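Side-chain contact in carbohydrate binding protein, putative, cbp2D (Cellvibrio japonicus, PDB 7B21), which carries a covalently bound heme c in its X183 cytochrome domain and probably serves in electron transfer, including reduction of lytic polysaccharide monooxygenases: residues N12-Q17 against E83-T88. Sequence-based numbering, arbitrary orientation. Where two conformers were deposited one is given.
Sequences NLWNTQ and EAFIRT
Trp-14 and Phe-85 carry most of this apolar contact, with Ile-86 as the smaller third partner. The point of closest approach lies at the root of the indole: CE2 of Phe-85 is 3.6 Å from CG of Trp-14 and 3.7 Å from CB of Trp-14, so one corner of the phenyl ring settles where side chain and ring system join. Relative to the phenyl ring, CG and CD2 of Trp-14 lie at the edge, close to its plane. Relative to the indole, the approach is oblique, and the planes of the phenyl and the five-membered ring meet at 59° with centroids 5.4 Å apart; this geometry fits neither a parallel stack nor a T-shaped pair. Both aromatic side chains leave their helices with CG anti to the backbone N (chi1 177° for Trp-14 and 173° for Phe-85), and each bond to CB aims at the opposite helix, which lets the rings meet although the CA atoms of Trp-14 and Phe-85 are 8.2 Å apart. Ile-86 reaches the far end of the indole: its CD1 lies 4.1 Å from CZ3 of Trp-14, on the six-membered ring. The Phe-85 carbonyl O accepts from Thr-88 OG1 at 2.6 Å, in the carbonyl plane, as well as from Thr-88 N. The indole NE1 is satisfied by the carbonyl of Gly-24, while Trp-89 packs edge-to-face on both aromatic rings. Such packing of the N-terminal against the C-terminal helix is characteristic of the cytochrome c fold; here helix 7-16 meets helix 76-86, Ile-86 also touches helix 58-65, and Trp-14 continues onto helix 19-23, beside Cys-19, the axial ligand His-23 and the heme.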
loop_
_atom_site.group_PDB
_atom_site.type_symbol
_atom_site.label_atom_id
_atom_site.label_comp_id
_atom_site.label_asym_id
_atom_site.label_seq_id
_atom_site.Cartn_x
_atom_site.Cartn_y
_atom_site.Cartn_z
ATOM N N ASN A 12 10.389 -3.433 0.554
ATOM C CA ASN A 12 10.820 -4.202 -0.625
ATOM C C ASN A 12 9.611 -4.601 -1.469
ATOM O O ASN A 12 9.635 -4.474 -2.713
ATOM C CB ASN A 12 11.565 -5.463 -0.204
ATOM C CG ASN A 12 11.892 -6.286 -1.420
ATOM O OD1 ASN A 12 12.574 -5.786 -2.303
ATOM N ND2 ASN A 12 11.367 -7.505 -1.482
ATOM N N LEU A 13 8.579 -5.116 -0.813
ATOM C CA LEU A 13 7.366 -5.550 -1.545
ATOM C C LEU A 13 6.692 -4.369 -2.243
ATOM O O LEU A 13 6.067 -4.564 -3.289
ATOM C CB LEU A 13 6.403 -6.220 -0.566
ATOM C CG LEU A 13 6.860 -7.576 -0.052
ATOM C CD1 LEU A 13 6.097 -7.952 1.212
ATOM C CD2 LEU A 13 6.669 -8.644 -1.136
ATOM N N TRP A 14 6.825 -3.180 -1.711
ATOM C CA TRP A 14 6.309 -1.979 -2.343
ATOM C C TRP A 14 6.796 -1.901 -3.786
ATOM O O TRP A 14 6.069 -1.429 -4.685
ATOM C CB TRP A 14 6.788 -0.783 -1.529
ATOM C CG TRP A 14 6.394 0.518 -2.110
ATOM C CD1 TRP A 14 7.172 1.352 -2.856
ATOM C CD2 TRP A 14 5.076 1.095 -2.104
ATOM N NE1 TRP A 14 6.426 2.404 -3.309
ATOM C CE2 TRP A 14 5.146 2.271 -2.848
ATOM C CE3 TRP A 14 3.869 0.735 -1.498
ATOM C CZ2 TRP A 14 4.025 3.059 -3.058
ATOM C CZ3 TRP A 14 2.761 1.521 -1.697
ATOM C CH2 TRP A 14 2.838 2.649 -2.508
ATOM N N ASN A 15 8.067 -2.267 -3.993
ATOM C CA ASN A 15 8.649 -2.277 -5.339
ATOM C C ASN A 15 8.279 -3.556 -6.090
ATOM O O ASN A 15 7.835 -3.470 -7.241
ATOM C CB ASN A 15 10.154 -2.122 -5.237
ATOM C CG ASN A 15 10.565 -0.826 -4.590
ATOM O OD1 ASN A 15 11.410 -0.787 -3.668
ATOM N ND2 ASN A 15 10.004 0.233 -5.048
ATOM N N THR A 16 8.510 -4.714 -5.498
ATOM C CA THR A 16 8.357 -5.960 -6.255
ATOM C C THR A 16 6.904 -6.243 -6.622
ATOM O O THR A 16 6.660 -6.923 -7.596
ATOM C CB THR A 16 9.002 -7.142 -5.531
ATOM O OG1 THR A 16 8.278 -7.383 -4.326
ATOM C CG2 THR A 16 10.487 -6.932 -5.261
ATOM N N GLN A 17 5.965 -5.727 -5.838
ATOM C CA GLN A 17 4.527 -5.890 -6.141
ATOM C C GLN A 17 3.983 -4.748 -6.986
ATOM O O GLN A 17 2.779 -4.707 -7.207
ATOM C CB GLN A 17 3.754 -6.064 -4.857
ATOM C CG GLN A 17 4.275 -7.224 -4.002
ATOM C CD GLN A 17 4.618 -8.546 -4.661
ATOM O OE1 GLN A 17 3.718 -9.251 -5.034
ATOM N NE2 GLN A 17 5.911 -8.859 -4.842
ATOM N N GLU A 83 1.292 -2.682 4.525
ATOM C CA GLU A 83 0.593 -1.813 5.485
ATOM C C GLU A 83 1.585 -1.207 6.466
ATOM O O GLU A 83 1.576 -0.002 6.714
ATOM C CB GLU A 83 -0.497 -2.607 6.197
ATOM C CG GLU A 83 -1.129 -1.862 7.356
ATOM C CD GLU A 83 -2.121 -2.739 8.121
ATOM O OE1 GLU A 83 -1.646 -3.723 8.747
ATOM O OE2 GLU A 83 -3.331 -2.482 8.079
ATOM N N ALA A 84 2.404 -2.069 7.071
ATOM C CA ALA A 84 3.357 -1.574 8.085
ATOM C C ALA A 84 4.287 -0.525 7.455
ATOM O O ALA A 84 4.597 0.496 8.085
ATOM C CB ALA A 84 4.128 -2.728 8.680
ATOM N N PHE A 85 4.758 -0.776 6.258
ATOM C CA PHE A 85 5.625 0.175 5.565
ATOM C C PHE A 85 4.911 1.516 5.343
ATOM O O PHE A 85 5.480 2.579 5.667
ATOM C CB PHE A 85 6.092 -0.428 4.240
ATOM C CG PHE A 85 6.861 0.528 3.365
ATOM C CD1 PHE A 85 8.010 1.160 3.818
ATOM C CD2 PHE A 85 6.491 0.760 2.069
ATOM C CE1 PHE A 85 8.732 1.999 2.999
ATOM C CE2 PHE A 85 7.210 1.602 1.232
ATOM C CZ PHE A 85 8.342 2.211 1.698
ATOM N N ILE A 86 3.718 1.487 4.810
ATOM C CA ILE A 86 2.967 2.739 4.561
ATOM C C ILE A 86 2.770 3.509 5.864
ATOM O O ILE A 86 2.864 4.748 5.871
ATOM C CB ILE A 86 1.632 2.409 3.882
ATOM C CG1 ILE A 86 1.863 1.887 2.468
ATOM C CG2 ILE A 86 0.725 3.623 3.884
ATOM C CD1 ILE A 86 0.640 1.292 1.847
ATOM N N ARG A 87 2.536 2.813 6.980
ATOM C CA ARG A 87 2.307 3.531 8.255
ATOM C C ARG A 87 3.589 4.167 8.799
ATOM O O ARG A 87 3.509 4.921 9.770
ATOM C CB ARG A 87 1.713 2.583 9.278
ATOM C CG ARG A 87 0.335 2.087 8.908
ATOM C CD ARG A 87 -0.647 3.160 8.586
ATOM N NE ARG A 87 -1.995 2.633 8.598
ATOM C CZ ARG A 87 -3.072 3.382 8.354
ATOM N NH1 ARG A 87 -2.956 4.640 7.942
ATOM N NH2 ARG A 87 -4.273 2.850 8.498
ATOM N N THR A 88 4.744 3.876 8.242
ATOM C CA THR A 88 5.979 4.600 8.582
ATOM C C THR A 88 6.122 5.925 7.824
ATOM O O THR A 88 6.968 6.743 8.199
ATOM C CB THR A 88 7.273 3.812 8.338
ATOM O OG1 THR A 88 7.525 3.652 6.951
ATOM C CG2 THR A 88 7.236 2.460 9.019
#